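Putative uncharacterized protein (Coprinopsis cinerea, PDB 3W9A) is the catalytic domain of a family 131 glycoside hydrolase with a beta-jelly-roll fold, and probably cleaves beta-glucans. Local coordinates at residues S8-F18 and T56-V64; T105-V116 and N210-S218. One frame throughout, in Å; residues are numbered along the deposited sequence.

How the contacts relate
Contacts 1 and 2 lie in one catalytic domain, their centres about 20 Å apart, and follow one another along the chain: contact 1 closes before contact 2 opens. They share a sheet of the beta-jelly roll, in which strand 61-66 of contact 1 and strand 213-224 of contact 2 are antiparallel neighbours, with backbone bonds joining Leu62 to Val217 and Val64 to Trp215. On the same pair of strands Lys63 packs against Asp214 and Tyr216. Contact 1 fastens the N-terminal loop 8-18 to the lead-in of its strand, whereas contact 2 joins strand 213-224 both to the loop 105-113 and, directly, to strand 114-119 of the other sheet.

Contact 1 (S8-F18 and T56-V64); sequences SFNNYTTPADF and TSELRGLKV
An ST turn at Ser8 and the type I beta turn Phe9 to Tyr12 dock the N-terminal loop of the jelly roll on the lead-in to strand 61-64, where Glu58 and Arg60 grip the turn backbone. The Glu58 carboxylate takes two bonds from the turn, each on a syn lone pair: OE1 from Ser8 OG at 2.6 Å, OE2 from Phe9 N at 3.0 Å. Beside it, the Asn10 amide acts as a two-pronged clasp, OD1 accepting from Leu59 N (2.8 Å) and ND2 giving an almost straight bond to Ser57 O (3.2 Å) in the plane of that carbonyl. Arg60 has CG between the backbone N and the carbonyl carbon (chi1 63°) and bends at chi3, which carries NH1 to Phe9 O (3.0 Å) and Asn10 O (2.9 Å), both in the guanidinium plane. Phe9 O also receives Tyr12 N, from the opposite face of its carbonyl. With a leucine in place of Arg60, the turn would probably lose the donor that joins these two carbonyls and become freer to shift. Below the polar layer, Leu62 CB lies over one face of the Phe9 ring, 4.0 Å from its centroid, and CD1 meets Phe18 obliquely. A carboxylate thus takes the Ser8 hydroxyl and the Phe9 N-H while a guanidinium serves two carbonyls, so donors and acceptors of the turn are both held, above an apolar base.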
loop_
_atom_site.group_PDB
_atom_site.type_symbol
_atom_site.label_atom_id
_atom_site.label_comp_id
_atom_site.label_asym_id
_atom_site.label_seq_id
_atom_site.Cartn_x
_atom_site.Cartn_y
_atom_site.Cartn_z
ATOM N N SER A 8 2.997 11.347 -0.272
ATOM C CA SER A 8 2.210 12.156 0.654
ATOM C C SER A 8 0.876 12.478 0.009
ATOM O O SER A 8 0.821 12.728 -1.187
ATOM C CB SER A 8 2.931 13.471 0.955
ATOM O OG SER A 8 2.025 14.396 1.533
ATOM N N PHE A 9 -0.199 12.457 0.793
ATOM C CA PHE A 9 -1.502 12.853 0.293
ATOM C C PHE A 9 -1.796 14.325 0.623
ATOM O O PHE A 9 -2.937 14.783 0.448
ATOM C CB PHE A 9 -2.602 11.935 0.851
ATOM C CG PHE A 9 -2.486 10.516 0.389
ATOM C CD1 PHE A 9 -2.664 10.195 -0.941
ATOM C CD2 PHE A 9 -2.180 9.496 1.282
ATOM C CE1 PHE A 9 -2.540 8.888 -1.380
ATOM C CE2 PHE A 9 -2.067 8.187 0.845
ATOM C CZ PHE A 9 -2.238 7.884 -0.488
ATOM N N ASN A 10 -0.782 15.085 1.068
ATOM C CA ASN A 10 -1.056 16.466 1.506
ATOM C C ASN A 10 -1.694 17.328 0.399
ATOM O O ASN A 10 -2.437 18.237 0.700
ATOM C CB ASN A 10 0.201 17.161 2.042
ATOM C CG ASN A 10 0.643 16.630 3.382
ATOM O OD1 ASN A 10 -0.102 15.911 4.059
ATOM N ND2 ASN A 10 1.876 16.981 3.778
ATOM N N ASN A 11 -1.400 17.045 -0.865
ATOM C CA ASN A 11 -1.946 17.839 -1.969
ATOM C C ASN A 11 -3.214 17.234 -2.529
ATOM O O ASN A 11 -3.809 17.785 -3.445
ATOM C CB ASN A 11 -0.921 17.992 -3.090
ATOM C CG ASN A 11 0.211 18.913 -2.709
ATOM O OD1 ASN A 11 0.217 19.495 -1.625
ATOM N ND2 ASN A 11 1.183 19.049 -3.598
ATOM N N TYR A 12 -3.632 16.103 -1.969
ATOM C CA TYR A 12 -4.843 15.440 -2.432
ATOM C C TYR A 12 -5.923 15.691 -1.404
ATOM O O TYR A 12 -5.971 15.025 -0.378
ATOM C CB TYR A 12 -4.596 13.942 -2.684
ATOM C CG TYR A 12 -3.709 13.702 -3.884
ATOM C CD1 TYR A 12 -4.251 13.492 -5.159
ATOM C CD2 TYR A 12 -2.322 13.721 -3.759
ATOM C CE1 TYR A 12 -3.423 13.263 -6.259
ATOM C CE2 TYR A 12 -1.498 13.508 -4.852
ATOM C CZ TYR A 12 -2.039 13.284 -6.095
ATOM O OH TYR A 12 -1.175 13.087 -7.166
ATOM N N THR A 13 -6.782 16.667 -1.700
ATOM C CA THR A 13 -7.766 17.182 -0.732
ATOM C C THR A 13 -9.174 16.632 -0.936
ATOM O O THR A 13 -9.932 16.548 0.022
ATOM C CB THR A 13 -7.841 18.726 -0.787
ATOM O OG1 THR A 13 -6.549 19.257 -0.472
ATOM C CG2 THR A 13 -8.868 19.284 0.222
ATOM N N THR A 14 -9.527 16.290 -2.174
ATOM C CA THR A 14 -10.834 15.687 -2.480
ATOM C C THR A 14 -10.645 14.602 -3.524
ATOM O O THR A 14 -9.600 14.563 -4.185
ATOM C CB THR A 14 -11.820 16.727 -3.056
ATOM O OG1 THR A 14 -11.325 17.209 -4.306
ATOM C CG2 THR A 14 -11.978 17.884 -2.109
ATOM N N PRO A 15 -11.661 13.734 -3.718
ATOM C CA PRO A 15 -11.484 12.663 -4.701
ATOM C C PRO A 15 -11.124 13.158 -6.106
ATOM O O PRO A 15 -10.239 12.574 -6.765
ATOM C CB PRO A 15 -12.838 11.933 -4.664
ATOM C CG PRO A 15 -13.343 12.173 -3.288
ATOM C CD PRO A 15 -12.919 13.575 -2.958
ATOM N N ALA A 16 -11.762 14.248 -6.532
ATOM C CA ALA A 16 -11.493 14.839 -7.840
ATOM C C ALA A 16 -10.024 15.204 -8.062
ATOM O O ALA A 16 -9.583 15.273 -9.210
ATOM C CB ALA A 16 -12.379 16.058 -8.071
ATOM N N ASP A 17 -9.264 15.423 -6.988
ATOM C CA ASP A 17 -7.836 15.690 -7.134
ATOM C C ASP A 17 -7.114 14.544 -7.850
ATOM O O ASP A 17 -6.215 14.782 -8.643
ATOM C CB ASP A 17 -7.171 16.023 -5.780
ATOM C CG ASP A 17 -7.498 17.437 -5.284
ATOM O OD1 ASP A 17 -7.829 18.315 -6.114
ATOM O OD2 ASP A 17 -7.445 17.670 -4.059
ATOM N N PHE A 18 -7.538 13.306 -7.627
ATOM C CA PHE A 18 -6.941 12.177 -8.342
ATOM C C PHE A 18 -7.302 12.177 -9.853
ATOM O O PHE A 18 -6.540 11.670 -10.678
ATOM C CB PHE A 18 -7.349 10.858 -7.693
ATOM C CG PHE A 18 -6.705 10.607 -6.360
ATOM C CD1 PHE A 18 -5.357 10.265 -6.273
ATOM C CD2 PHE A 18 -7.451 10.684 -5.195
ATOM C CE1 PHE A 18 -4.767 10.012 -5.043
ATOM C CE2 PHE A 18 -6.872 10.428 -3.968
ATOM C CZ PHE A 18 -5.535 10.087 -3.885
ATOM N N THR A 56 3.014 12.580 11.786
ATOM C CA THR A 56 2.710 13.981 12.021
ATOM C C THR A 56 2.900 14.871 10.785
ATOM O O THR A 56 2.247 15.904 10.668
ATOM C CB THR A 56 3.536 14.486 13.208
ATOM O OG1 THR A 56 4.871 13.985 13.099
ATOM C CG2 THR A 56 2.940 13.944 14.510
ATOM N N SER A 57 3.770 14.463 9.860
ATOM C CA SER A 57 4.045 15.258 8.646
ATOM C C SER A 57 2.942 15.163 7.581
ATOM O O SER A 57 2.999 15.846 6.565
ATOM C CB SER A 57 5.380 14.821 8.036
ATOM O OG SER A 57 5.283 13.491 7.549
ATOM N N GLU A 58 1.953 14.307 7.818
ATOM C CA GLU A 58 0.831 14.099 6.901
ATOM C C GLU A 58 -0.474 14.732 7.422
ATOM O O GLU A 58 -0.818 14.578 8.580
ATOM C CB GLU A 58 0.623 12.583 6.704
ATOM C CG GLU A 58 1.596 11.948 5.735
ATOM C CD GLU A 58 1.363 12.437 4.318
ATOM O OE1 GLU A 58 2.122 13.338 3.865
ATOM O OE2 GLU A 58 0.393 11.956 3.682
ATOM N N LEU A 59 -1.204 15.431 6.559
ATOM C CA LEU A 59 -2.445 16.057 6.953
ATOM C C LEU A 59 -3.574 15.032 6.969
ATOM O O LEU A 59 -4.483 15.119 7.785
ATOM C CB LEU A 59 -2.827 17.174 5.978
ATOM C CG LEU A 59 -1.809 18.291 5.736
ATOM C CD1 LEU A 59 -2.358 19.241 4.683
ATOM C CD2 LEU A 59 -1.460 19.042 7.006
ATOM N N ARG A 60 -3.537 14.075 6.042
ATOM C CA ARG A 60 -4.639 13.123 5.918
ATOM C C ARG A 60 -4.188 11.738 5.468
ATOM O O ARG A 60 -3.024 11.534 5.146
ATOM C CB ARG A 60 -5.713 13.696 4.990
ATOM C CG ARG A 60 -5.260 13.927 3.579
ATOM C CD ARG A 60 -6.320 14.688 2.806
ATOM N NE ARG A 60 -6.376 16.082 3.218
ATOM C CZ ARG A 60 -5.545 17.039 2.811
ATOM N NH1 ARG A 60 -4.559 16.793 1.952
ATOM N NH2 ARG A 60 -5.708 18.269 3.287
ATOM N N GLY A 61 -5.110 10.779 5.508
ATOM C CA GLY A 61 -4.897 9.447 4.920
ATOM C C GLY A 61 -5.910 9.112 3.820
ATOM O O GLY A 61 -6.849 9.862 3.552
ATOM N N LEU A 62 -5.706 7.966 3.179
ATOM C CA LEU A 62 -6.541 7.533 2.076
ATOM C C LEU A 62 -7.379 6.343 2.481
ATOM O O LEU A 62 -6.841 5.343 2.965
ATOM C CB LEU A 62 -5.669 7.145 0.898
ATOM C CG LEU A 62 -6.384 6.631 -0.345
ATOM C CD1 LEU A 62 -7.145 7.744 -1.058
ATOM C CD2 LEU A 62 -5.367 6.018 -1.287
ATOM N N LYS A 63 -8.692 6.456 2.312
ATOM C CA LYS A 63 -9.578 5.289 2.403
ATOM C C LYS A 63 -9.722 4.706 1.017
ATOM O O LYS A 63 -10.210 5.371 0.113
ATOM C CB LYS A 63 -10.971 5.668 2.917
ATOM C CG LYS A 63 -11.781 4.447 3.346
ATOM C CD LYS A 63 -13.302 4.633 3.368
ATOM C CE LYS A 63 -13.790 5.987 3.761
ATOM N NZ LYS A 63 -15.261 6.009 4.067
ATOM N N VAL A 64 -9.311 3.458 0.845
ATOM C CA VAL A 64 -9.412 2.781 -0.447
ATOM C C VAL A 64 -10.629 1.896 -0.358
ATOM O O VAL A 64 -10.679 1.043 0.496
ATOM C CB VAL A 64 -8.128 1.950 -0.718
ATOM C CG1 VAL A 64 -8.335 0.954 -1.845
ATOM C CG2 VAL A 64 -6.953 2.877 -1.003
HETATM O O HOH W 1 -1.849 13.790 3.755
HETATM O O HOH W 2 -3.878 20.279 1.709
#

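Contact 2 (T105-V116 and N210-S218); sequences TNAPDPTLEHQV and NPPEDWYVS
Glu213 and His114 form the polar centre of this contact, a His-carboxylate hydrogen bond between strands of the two sheets. His114 NE2 meets Glu213 OE2 at 2.6 Å, nearly straight, on the syn lone pair and in the imidazole plane, with ring and carboxylate almost coplanar. Glu213 OE2 also takes Asp109 N (2.9 Å) from above the carboxylate plane, and Glu213 OE1 accepts from Trp215 NE1 at 3.0 Å. Glu213 is extended beyond CG (chi2 -167°), which delivers the carboxylate to these three donors; Arg205 adds a salt bridge to OE2.

A second polar group joins Asn106 and Asp214: Asp214 N donates to Asn106 O (2.8 Å), while Asn106 ND2 reaches Asp214 OD2 at 2.8 Å from above the carboxylate, the amide and carboxylate planes standing 74° apart. Asp214 OD1 is hydrogen-bonded to Thr65 OG1. A water donates to Thr105 O and Asp214 OD2 and accepts from Tyr216 OH.

CH-pi contacts sandwich the Trp215 indole. Pro108 CG sits over the five-membered ring, 3.7 Å from its centroid, and Val116 CG2 lies over the opposite face, 3.9 Å from the centroid of the six-membered ring. His114 approaches the indole edge through CD2, its ring inclined to that of Trp215.

Trp215 thus lies between the two sheets: its own strand pairs with strand 61-66, its indole touches Val203 of strand 203-205 and Tyr128 of strand 124-128, and strand 114-119 lies between those two in the second sheet.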
loop_
_atom_site.group_PDB
_atom_site.type_symbol
_atom_site.label_atom_id
_atom_site.label_comp_id
_atom_site.label_asym_id
_atom_site.label_seq_id
_atom_site.Cartn_x
_atom_site.Cartn_y
_atom_site.Cartn_z
ATOM N N THR A 105 -15.974 -1.187 10.257
ATOM C CA THR A 105 -16.881 -0.808 9.152
ATOM C C THR A 105 -16.314 -1.260 7.810
ATOM O O THR A 105 -15.126 -1.068 7.547
ATOM C CB THR A 105 -17.115 0.702 9.130
ATOM O OG1 THR A 105 -17.593 1.126 10.408
ATOM C CG2 THR A 105 -18.133 1.090 8.088
ATOM N N ASN A 106 -17.168 -1.847 6.963
ATOM C CA ASN A 106 -16.764 -2.384 5.674
ATOM C C ASN A 106 -15.466 -3.188 5.807
ATOM O O ASN A 106 -14.528 -3.007 5.038
ATOM C CB ASN A 106 -16.589 -1.256 4.639
ATOM C CG ASN A 106 -17.898 -0.563 4.300
ATOM O OD1 ASN A 106 -18.971 -1.174 4.356
ATOM N ND2 ASN A 106 -17.814 0.700 3.921
ATOM N N ALA A 107 -15.433 -4.065 6.810
ATOM C CA ALA A 107 -14.236 -4.810 7.149
ATOM C C ALA A 107 -13.921 -5.765 6.018
ATOM O O ALA A 107 -14.817 -6.414 5.513
ATOM C CB ALA A 107 -14.460 -5.586 8.440
ATOM N N PRO A 108 -12.661 -5.836 5.584
ATOM C CA PRO A 108 -12.342 -6.837 4.580
ATOM C C PRO A 108 -12.802 -8.252 4.984
ATOM O O PRO A 108 -12.746 -8.602 6.160
ATOM C CB PRO A 108 -10.821 -6.746 4.489
ATOM C CG PRO A 108 -10.530 -5.319 4.798
ATOM C CD PRO A 108 -11.536 -4.917 5.826
ATOM N N ASP A 109 -13.241 -9.033 3.999
ATOM C CA ASP A 109 -13.759 -10.389 4.192
ATOM C C ASP A 109 -12.627 -11.409 4.343
ATOM O O ASP A 109 -11.969 -11.746 3.358
ATOM C CB ASP A 109 -14.620 -10.753 2.989
ATOM C CG ASP A 109 -15.354 -12.062 3.147
ATOM O OD1 ASP A 109 -14.979 -12.901 3.977
ATOM O OD2 ASP A 109 -16.314 -12.251 2.398
ATOM N N PRO A 110 -12.425 -11.936 5.568
ATOM C CA PRO A 110 -11.334 -12.897 5.790
ATOM C C PRO A 110 -11.507 -14.275 5.132
ATOM O O PRO A 110 -10.598 -15.107 5.203
ATOM C CB PRO A 110 -11.291 -13.028 7.314
ATOM C CG PRO A 110 -12.671 -12.693 7.770
ATOM C CD PRO A 110 -13.210 -11.695 6.793
ATOM N N THR A 111 -12.653 -14.531 4.504
ATOM C CA THR A 111 -12.866 -15.784 3.772
ATOM C C THR A 111 -12.411 -15.703 2.297
ATOM O O THR A 111 -12.466 -16.696 1.593
ATOM C CB THR A 111 -14.358 -16.202 3.812
ATOM O OG1 THR A 111 -15.162 -15.296 3.034
ATOM C CG2 THR A 111 -14.868 -16.228 5.260
ATOM N N LEU A 112 -11.970 -14.527 1.844
ATOM C CA LEU A 112 -11.656 -14.286 0.436
ATOM C C LEU A 112 -10.242 -13.762 0.257
ATOM O O LEU A 112 -9.745 -13.011 1.098
ATOM C CB LEU A 112 -12.620 -13.249 -0.138
ATOM C CG LEU A 112 -14.083 -13.670 -0.250
ATOM C CD1 LEU A 112 -14.891 -12.517 -0.803
ATOM C CD2 LEU A 112 -14.235 -14.890 -1.130
ATOM N N GLU A 113 -9.602 -14.145 -0.852
ATOM C CA GLU A 113 -8.214 -13.749 -1.094
ATOM C C GLU A 113 -8.119 -12.289 -1.527
ATOM O O GLU A 113 -8.881 -11.862 -2.398
ATOM C CB GLU A 113 -7.568 -14.627 -2.170
ATOM C CG GLU A 113 -6.117 -14.231 -2.438
ATOM C CD GLU A 113 -5.407 -15.155 -3.397
ATOM O OE1 GLU A 113 -5.906 -16.267 -3.660
ATOM O OE2 GLU A 113 -4.347 -14.749 -3.905
ATOM N N HIS A 114 -7.170 -11.559 -0.922
ATOM C CA HIS A 114 -6.831 -10.169 -1.255
ATOM C C HIS A 114 -5.355 -10.067 -1.502
ATOM O O HIS A 114 -4.573 -10.724 -0.821
ATOM C CB HIS A 114 -7.097 -9.212 -0.094
ATOM C CG HIS A 114 -8.482 -9.271 0.427
ATOM N ND1 HIS A 114 -8.940 -10.337 1.160
ATOM C CD2 HIS A 114 -9.508 -8.396 0.338
ATOM C CE1 HIS A 114 -10.199 -10.121 1.496
ATOM N NE2 HIS A 114 -10.568 -8.952 1.007
ATOM N N GLN A 115 -4.979 -9.215 -2.443
ATOM C CA GLN A 115 -3.583 -8.852 -2.658
ATOM C C GLN A 115 -3.495 -7.345 -2.508
ATOM O O GLN A 115 -4.274 -6.596 -3.121
ATOM C CB GLN A 115 -3.122 -9.281 -4.046
ATOM C CG GLN A 115 -3.013 -10.786 -4.227
ATOM C CD GLN A 115 -3.386 -11.254 -5.614
ATOM O OE1 GLN A 115 -3.187 -10.543 -6.595
ATOM N NE2 GLN A 115 -3.955 -12.456 -5.709
ATOM N N VAL A 116 -2.576 -6.899 -1.669
ATOM C CA VAL A 116 -2.520 -5.507 -1.287
ATOM C C VAL A 116 -1.091 -5.026 -1.304
ATOM O O VAL A 116 -0.192 -5.754 -0.899
ATOM C CB VAL A 116 -3.095 -5.316 0.111
ATOM C CG1 VAL A 116 -3.279 -3.848 0.401
ATOM C CG2 VAL A 116 -4.436 -6.062 0.249
ATOM N N ASN A 210 -20.840 -7.888 -2.962
ATOM C CA ASN A 210 -21.118 -7.059 -1.809
ATOM C C ASN A 210 -20.936 -7.840 -0.527
ATOM O O ASN A 210 -20.982 -9.077 -0.537
ATOM C CB ASN A 210 -22.551 -6.544 -1.867
ATOM C CG ASN A 210 -22.727 -5.426 -2.867
ATOM O OD1 ASN A 210 -21.889 -4.528 -2.970
ATOM N ND2 ASN A 210 -23.830 -5.472 -3.610
ATOM N N PRO A 211 -20.760 -7.129 0.595
ATOM C CA PRO A 211 -20.709 -5.686 0.753
ATOM C C PRO A 211 -19.328 -5.119 0.446
ATOM O O PRO A 211 -18.386 -5.898 0.204
ATOM C CB PRO A 211 -21.062 -5.506 2.235
ATOM C CG PRO A 211 -20.505 -6.702 2.887
ATOM C CD PRO A 211 -20.616 -7.817 1.893
ATOM N N PRO A 212 -19.185 -3.781 0.482
ATOM C CA PRO A 212 -17.888 -3.186 0.143
ATOM C C PRO A 212 -16.850 -3.388 1.227
ATOM O O PRO A 212 -17.192 -3.724 2.360
ATOM C CB PRO A 212 -18.203 -1.689 -0.042
ATOM C CG PRO A 212 -19.689 -1.575 -0.047
ATOM C CD PRO A 212 -20.219 -2.754 0.701
ATOM N N GLU A 213 -15.579 -3.209 0.859
ATOM C CA GLU A 213 -14.464 -3.202 1.797
ATOM C C GLU A 213 -13.781 -1.835 1.820
ATOM O O GLU A 213 -13.609 -1.212 0.771
ATOM C CB GLU A 213 -13.402 -4.210 1.375
ATOM C CG GLU A 213 -13.870 -5.645 1.286
ATOM C CD GLU A 213 -12.713 -6.625 1.162
ATOM O OE1 GLU A 213 -11.573 -6.175 0.906
ATOM O OE2 GLU A 213 -12.942 -7.850 1.316
ATOM N N ASP A 214 -13.392 -1.377 3.012
ATOM C CA ASP A 214 -12.533 -0.202 3.164
ATOM C C ASP A 214 -11.181 -0.652 3.686
ATOM O O ASP A 214 -11.091 -1.458 4.618
ATOM C CB ASP A 214 -13.128 0.817 4.137
ATOM C CG ASP A 214 -14.483 1.356 3.689
ATOM O OD1 ASP A 214 -14.723 1.508 2.487
ATOM O OD2 ASP A 214 -15.303 1.634 4.568
ATOM N N TRP A 215 -10.131 -0.130 3.069
ATOM C CA TRP A 215 -8.775 -0.252 3.566
ATOM C C TRP A 215 -8.276 1.178 3.724
ATOM O O TRP A 215 -8.649 2.053 2.931
ATOM C CB TRP A 215 -7.908 -0.994 2.542
ATOM C CG TRP A 215 -8.303 -2.430 2.305
ATOM C CD1 TRP A 215 -9.420 -2.890 1.663
ATOM C CD2 TRP A 215 -7.549 -3.583 2.677
ATOM N NE1 TRP A 215 -9.426 -4.254 1.661
ATOM C CE2 TRP A 215 -8.284 -4.708 2.272
ATOM C CE3 TRP A 215 -6.340 -3.768 3.343
ATOM C CZ2 TRP A 215 -7.833 -5.999 2.471
ATOM C CZ3 TRP A 215 -5.907 -5.067 3.579
ATOM C CH2 TRP A 215 -6.647 -6.159 3.136
ATOM N N TYR A 216 -7.474 1.434 4.749
ATOM C CA TYR A 216 -6.906 2.758 4.947
ATOM C C TYR A 216 -5.400 2.717 4.770
ATOM O O TYR A 216 -4.721 1.793 5.234
ATOM C CB TYR A 216 -7.278 3.312 6.317
ATOM C CG TYR A 216 -8.777 3.399 6.577
ATOM C CD1 TYR A 216 -9.431 4.625 6.612
ATOM C CD2 TYR A 216 -9.538 2.249 6.804
ATOM C CE1 TYR A 216 -10.787 4.717 6.878
ATOM C CE2 TYR A 216 -10.898 2.333 7.046
ATOM C CZ TYR A 216 -11.511 3.563 7.086
ATOM O OH TYR A 216 -12.859 3.643 7.330
ATOM N N VAL A 217 -4.878 3.722 4.079
ATOM C CA VAL A 217 -3.456 3.755 3.711
ATOM C C VAL A 217 -2.913 5.133 4.033
ATOM O O VAL A 217 -3.550 6.131 3.695
ATOM C CB VAL A 217 -3.262 3.503 2.201
ATOM C CG1 VAL A 217 -1.797 3.648 1.800
ATOM C CG2 VAL A 217 -3.807 2.148 1.805
ATOM N N SER A 218 -1.757 5.210 4.686
ATOM C CA SER A 218 -1.106 6.504 4.889
ATOM C C SER A 218 0.408 6.385 4.955
ATOM O O SER A 218 0.952 5.291 5.071
ATOM C CB SER A 218 -1.628 7.159 6.160
ATOM O OG SER A 218 -1.262 6.389 7.277
HETATM O O HOH W 3 -12.259 -1.495 7.160
HETATM O O HOH W 4 -14.460 1.766 7.245
HETATM O O HOH W 5 -17.193 -5.696 4.365
#